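Local coordinates for protein PHOX (Pseudomonas fluorescens, PDB 4A9V) that hydrolyses phosphate monoesters as an alkaline phosphatase, probably through a catalytic cofactor of iron and calcium ions held in a beta-propeller, at residues A[155-166]-A[239-248]. Residues are numbered along the deposited sequence; the frame is centred on the assembly and turned at random.
Sequences AAGHELMKTSAD and NPNELNRHGW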
loop_
_atom_site.group_PDB
_atom_site.type_symbol
_atom_site.label_atom_id
_atom_site.label_comp_id
_atom_site.label_asym_id
_atom_site.label_seq_id
_atom_site.Cartn_x
_atom_site.Cartn_y
_atom_site.Cartn_z
ATOM N N ALA A 155 -17.174 -1.651 -15.235
ATOM C CA ALA A 155 -16.573 -0.676 -16.136
ATOM C C ALA A 155 -15.840 -1.327 -17.304
ATOM O O ALA A 155 -15.451 -0.633 -18.232
ATOM C CB ALA A 155 -15.645 0.264 -15.377
ATOM N N ALA A 156 -15.666 -2.645 -17.282
ATOM C CA ALA A 156 -15.055 -3.330 -18.420
ATOM C C ALA A 156 -15.868 -3.074 -19.683
ATOM O O ALA A 156 -17.094 -3.177 -19.673
ATOM C CB ALA A 156 -14.957 -4.821 -18.153
ATOM N N GLY A 157 -15.190 -2.682 -20.755
ATOM C CA GLY A 157 -15.849 -2.474 -22.037
ATOM C C GLY A 157 -16.534 -1.127 -22.188
ATOM O O GLY A 157 -17.141 -0.857 -23.218
ATOM N N HIS A 158 -16.439 -0.267 -21.183
ATOM C CA HIS A 158 -17.063 1.052 -21.266
ATOM C C HIS A 158 -16.344 1.913 -22.271
ATOM O O HIS A 158 -15.132 1.792 -22.452
ATOM C CB HIS A 158 -17.054 1.733 -19.906
ATOM C CG HIS A 158 -17.983 2.912 -19.820
ATOM N ND1 HIS A 158 -17.582 4.170 -20.079
ATOM C CD2 HIS A 158 -19.341 2.980 -19.530
ATOM C CE1 HIS A 158 -18.628 5.007 -19.930
ATOM N NE2 HIS A 158 -19.703 4.274 -19.604
ATOM N N GLU A 159 -17.063 2.866 -22.856
ATOM C CA GLU A 159 -16.454 3.840 -23.757
ATOM C C GLU A 159 -15.218 4.519 -23.152
ATOM O O GLU A 159 -14.219 4.722 -23.841
ATOM C CB GLU A 159 -17.484 4.897 -24.146
ATOM C CG GLU A 159 -18.451 4.446 -25.231
ATOM C CD GLU A 159 -17.750 3.957 -26.486
ATOM O OE1 GLU A 159 -17.128 4.788 -27.181
ATOM O OE2 GLU A 159 -17.989 2.795 -26.876
ATOM N N LEU A 160 -15.278 4.862 -21.868
ATOM C CA LEU A 160 -14.170 5.564 -21.213
ATOM C C LEU A 160 -12.928 4.690 -21.037
ATOM O O LEU A 160 -11.860 5.188 -20.684
ATOM C CB LEU A 160 -14.599 6.080 -19.841
ATOM C CG LEU A 160 -15.561 7.265 -19.854
ATOM C CD1 LEU A 160 -16.032 7.570 -18.442
ATOM C CD2 LEU A 160 -14.913 8.482 -20.491
ATOM N N MET A 161 -13.083 3.388 -21.257
ATOM C CA MET A 161 -11.998 2.429 -21.065
ATOM C C MET A 161 -11.407 1.957 -22.391
ATOM O O MET A 161 -10.541 1.092 -22.408
ATOM C CB MET A 161 -12.489 1.221 -20.264
ATOM C CG MET A 161 -13.081 1.589 -18.920
ATOM S SD MET A 161 -11.865 2.210 -17.732
ATOM C CE MET A 161 -11.235 0.665 -17.097
ATOM N N LYS A 162 -11.894 2.512 -23.494
ATOM C CA LYS A 162 -11.407 2.162 -24.822
ATOM C C LYS A 162 -10.321 3.134 -25.277
ATOM O O LYS A 162 -10.426 4.339 -25.071
ATOM C CB LYS A 162 -12.565 2.173 -25.827
ATOM C CG LYS A 162 -13.637 1.128 -25.543
ATOM C CD LYS A 162 -14.819 1.270 -26.487
ATOM C CE LYS A 162 -15.868 0.208 -26.206
ATOM N NZ LYS A 162 -17.020 0.299 -27.144
ATOM N N THR A 163 -9.298 2.600 -25.935
ATOM C CA THR A 163 -8.230 3.413 -26.495
ATOM C C THR A 163 -7.964 2.952 -27.924
ATOM O O THR A 163 -8.470 1.917 -28.359
ATOM C CB THR A 163 -6.933 3.236 -25.697
ATOM O OG1 THR A 163 -6.531 1.869 -25.781
ATOM C CG2 THR A 163 -7.124 3.637 -24.243
ATOM N N SER A 164 -7.084 3.647 -28.628
ATOM C CA SER A 164 -6.746 3.242 -29.985
ATOM C C SER A 164 -6.123 1.852 -30.014
ATOM O O SER A 164 -6.383 1.062 -30.920
ATOM C CB SER A 164 -5.791 4.243 -30.627
ATOM O OG SER A 164 -4.624 4.410 -29.845
ATOM N N ALA A 165 -5.326 1.534 -29.002
ATOM C CA ALA A 165 -4.678 0.232 -28.936
ATOM C C ALA A 165 -5.633 -0.866 -28.461
ATOM O O ALA A 165 -5.393 -2.050 -28.707
ATOM C CB ALA A 165 -3.457 0.297 -28.034
ATOM N N ASP A 166 -6.635 -0.490 -27.672
ATOM C CA ASP A 166 -7.601 -1.455 -27.154
ATOM C C ASP A 166 -9.025 -0.991 -27.393
ATOM O O ASP A 166 -9.635 -0.342 -26.546
ATOM C CB ASP A 166 -7.410 -1.704 -25.662
ATOM C CG ASP A 166 -8.378 -2.740 -25.138
ATOM O OD1 ASP A 166 -8.737 -3.640 -25.930
ATOM O OD2 ASP A 166 -8.890 -2.598 -24.007
ATOM N N ASN A 239 -3.627 9.591 -25.973
ATOM C CA ASN A 239 -4.312 8.448 -25.380
ATOM C C ASN A 239 -4.941 8.794 -24.035
ATOM O O ASN A 239 -4.626 8.182 -23.011
ATOM C CB ASN A 239 -3.334 7.291 -25.204
ATOM C CG ASN A 239 -2.874 6.730 -26.526
ATOM O OD1 ASN A 239 -3.668 6.170 -27.279
ATOM N ND2 ASN A 239 -1.614 6.955 -26.857
ATOM N N PRO A 240 -5.834 9.795 -24.011
ATOM C CA PRO A 240 -6.357 10.249 -22.725
ATOM C C PRO A 240 -7.095 9.178 -21.927
ATOM O O PRO A 240 -7.060 9.195 -20.700
ATOM C CB PRO A 240 -7.301 11.390 -23.115
ATOM C CG PRO A 240 -7.675 11.104 -24.529
ATOM C CD PRO A 240 -6.432 10.526 -25.140
ATOM N N ASN A 241 -7.748 8.232 -22.593
ATOM C CA ASN A 241 -8.487 7.217 -21.847
ATOM C C ASN A 241 -7.576 6.200 -21.187
ATOM O O ASN A 241 -8.030 5.450 -20.318
ATOM C CB ASN A 241 -9.506 6.485 -22.711
ATOM C CG ASN A 241 -10.727 7.326 -23.025
ATOM O OD1 ASN A 241 -10.906 8.424 -22.493
ATOM N ND2 ASN A 241 -11.608 6.781 -23.844
ATOM N N GLU A 242 -6.286 6.201 -21.517
ATOM C CA GLU A 242 -5.366 5.335 -20.785
ATOM C C GLU A 242 -5.349 5.682 -19.299
ATOM O O GLU A 242 -5.188 4.795 -18.467
ATOM C CB GLU A 242 -3.953 5.378 -21.372
ATOM C CG GLU A 242 -3.000 4.344 -20.777
ATOM C CD GLU A 242 -3.320 2.906 -21.142
ATOM O OE1 GLU A 242 -4.226 2.676 -21.972
ATOM O OE2 GLU A 242 -2.652 1.995 -20.594
ATOM N N LEU A 243 -5.584 6.949 -18.954
ATOM C CA LEU A 243 -5.657 7.348 -17.545
ATOM C C LEU A 243 -6.736 6.571 -16.787
ATOM O O LEU A 243 -6.653 6.414 -15.569
ATOM C CB LEU A 243 -5.926 8.853 -17.454
ATOM C CG LEU A 243 -5.588 9.500 -16.107
ATOM C CD1 LEU A 243 -4.083 9.599 -15.918
ATOM C CD2 LEU A 243 -6.239 10.865 -15.969
ATOM N N ASN A 244 -7.788 6.157 -17.489
ATOM C CA ASN A 244 -8.913 5.484 -16.852
ATOM C C ASN A 244 -8.667 4.003 -16.605
ATOM O O ASN A 244 -9.404 3.369 -15.849
ATOM C CB ASN A 244 -10.175 5.651 -17.688
ATOM C CG ASN A 244 -10.587 7.090 -17.826
ATOM O OD1 ASN A 244 -10.348 7.898 -16.935
ATOM N ND2 ASN A 244 -11.188 7.426 -18.959
ATOM N N ARG A 245 -7.630 3.458 -17.234
ATOM C CA ARG A 245 -7.363 2.025 -17.223
ATOM C C ARG A 245 -6.337 1.649 -16.144
ATOM O O ARG A 245 -5.908 0.495 -16.061
ATOM C CB ARG A 245 -6.925 1.580 -18.617
ATOM C CG ARG A 245 -8.082 1.630 -19.617
ATOM C CD ARG A 245 -7.680 2.076 -21.009
ATOM N NE ARG A 245 -6.652 1.229 -21.608
ATOM C CZ ARG A 245 -6.890 0.062 -22.191
ATOM N NH1 ARG A 245 -8.128 -0.401 -22.285
ATOM N NH2 ARG A 245 -5.885 -0.646 -22.682
ATOM N N HIS A 246 -6.079 2.599 -15.248
ATOM C CA HIS A 246 -5.203 2.438 -14.094
ATOM C C HIS A 246 -5.821 3.158 -12.923
ATOM O O HIS A 246 -6.739 3.973 -13.087
ATOM C CB HIS A 246 -3.809 2.985 -14.408
ATOM C CG HIS A 246 -3.187 2.354 -15.618
ATOM N ND1 HIS A 246 -2.591 1.138 -15.574
ATOM C CD2 HIS A 246 -3.262 2.712 -16.958
ATOM C CE1 HIS A 246 -2.270 0.767 -16.829
ATOM N NE2 HIS A 246 -2.692 1.721 -17.675
ATOM N N GLY A 247 -5.360 2.819 -11.719
ATOM C CA GLY A 247 -6.011 3.249 -10.485
ATOM C C GLY A 247 -7.006 2.233 -9.937
ATOM O O GLY A 247 -7.965 2.606 -9.255
ATOM N N TRP A 248 -6.737 0.951 -10.176
ATOM C CA TRP A 248 -7.636 -0.134 -9.780
ATOM C C TRP A 248 -6.944 -1.098 -8.853
ATOM O O TRP A 248 -5.712 -1.103 -8.725
ATOM C CB TRP A 248 -8.111 -0.880 -11.026
ATOM C CG TRP A 248 -8.762 0.011 -12.056
ATOM C CD1 TRP A 248 -8.192 0.512 -13.219
ATOM C CD2 TRP A 248 -10.133 0.523 -12.046
ATOM N NE1 TRP A 248 -9.094 1.286 -13.910
ATOM C CE2 TRP A 248 -10.288 1.305 -13.262
ATOM C CE3 TRP A 248 -11.216 0.392 -11.187
ATOM C CZ2 TRP A 248 -11.498 1.872 -13.611
ATOM C CZ3 TRP A 248 -12.419 1.007 -11.527
ATOM C CH2 TRP A 248 -12.561 1.715 -12.723
HETATM O O HOH W 1 -3.977 1.906 -24.626
HETATM O O HOH W 2 -6.386 6.300 -27.515
HETATM O O HOH W 3 -3.996 7.256 -29.607
HETATM O O HOH W 4 -3.693 3.270 -27.036
#
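Asn241 and Asn244 of the 3-10 turn 240-244, with Arg245 next in the chain, take hold of three successive carbonyls at the end of another, a worked example of how side chains can join loops that share no strand pairing. Asn244 ND2 donates to Leu160 O at 2.9 Å, nearly straight at 168° and close to its own amide plane. Asn241 ND2 meets Lys162 O at 3.0 Å, in the carbonyl plane. Between them, Arg245 NH1 reaches Met161 O at 2.8 Å, almost in line with the carbonyl bond, though the oxygen lies somewhat out of the guanidinium plane. The same NH1 forms a salt bridge with Asp166 OD2 at 2.9 Å, arriving on the anti lone pair; carboxylate and guanidinium are turned 49° apart. Bends at chi2 (143°) and chi3 carry the arginine to these acceptors. Its NE is bonded to Glu242 OE1, its NH2 to Lys171 O, and Thr163 covers one face, which together should fix the group's rotation. Replacing Arg245 with a leucine would probably leave Met161 O without this donor and the buried Asp166 and Glu242 carboxylates without their shared counter-charge.

On the apolar side, Met161 folds back through chi2 and chi3, both turned the same way, so that SD lies 3.3 Å from Asn244 O and CE comes obliquely to within 3.7 Å of Trp248 CZ2. Waters link Ser164 and Ala165 to Asn239 OD1, while Asn239 ND2 bonds to Pro232 O. Away from the metal cofactor, this Met-aromatic contact and the Asp166-Arg245-Glu242 salt-bridge network join the loop between strands 148-152 and 171-173 to the one entering strand 249-252, two connections of a single mixed sheet in the beta-propeller.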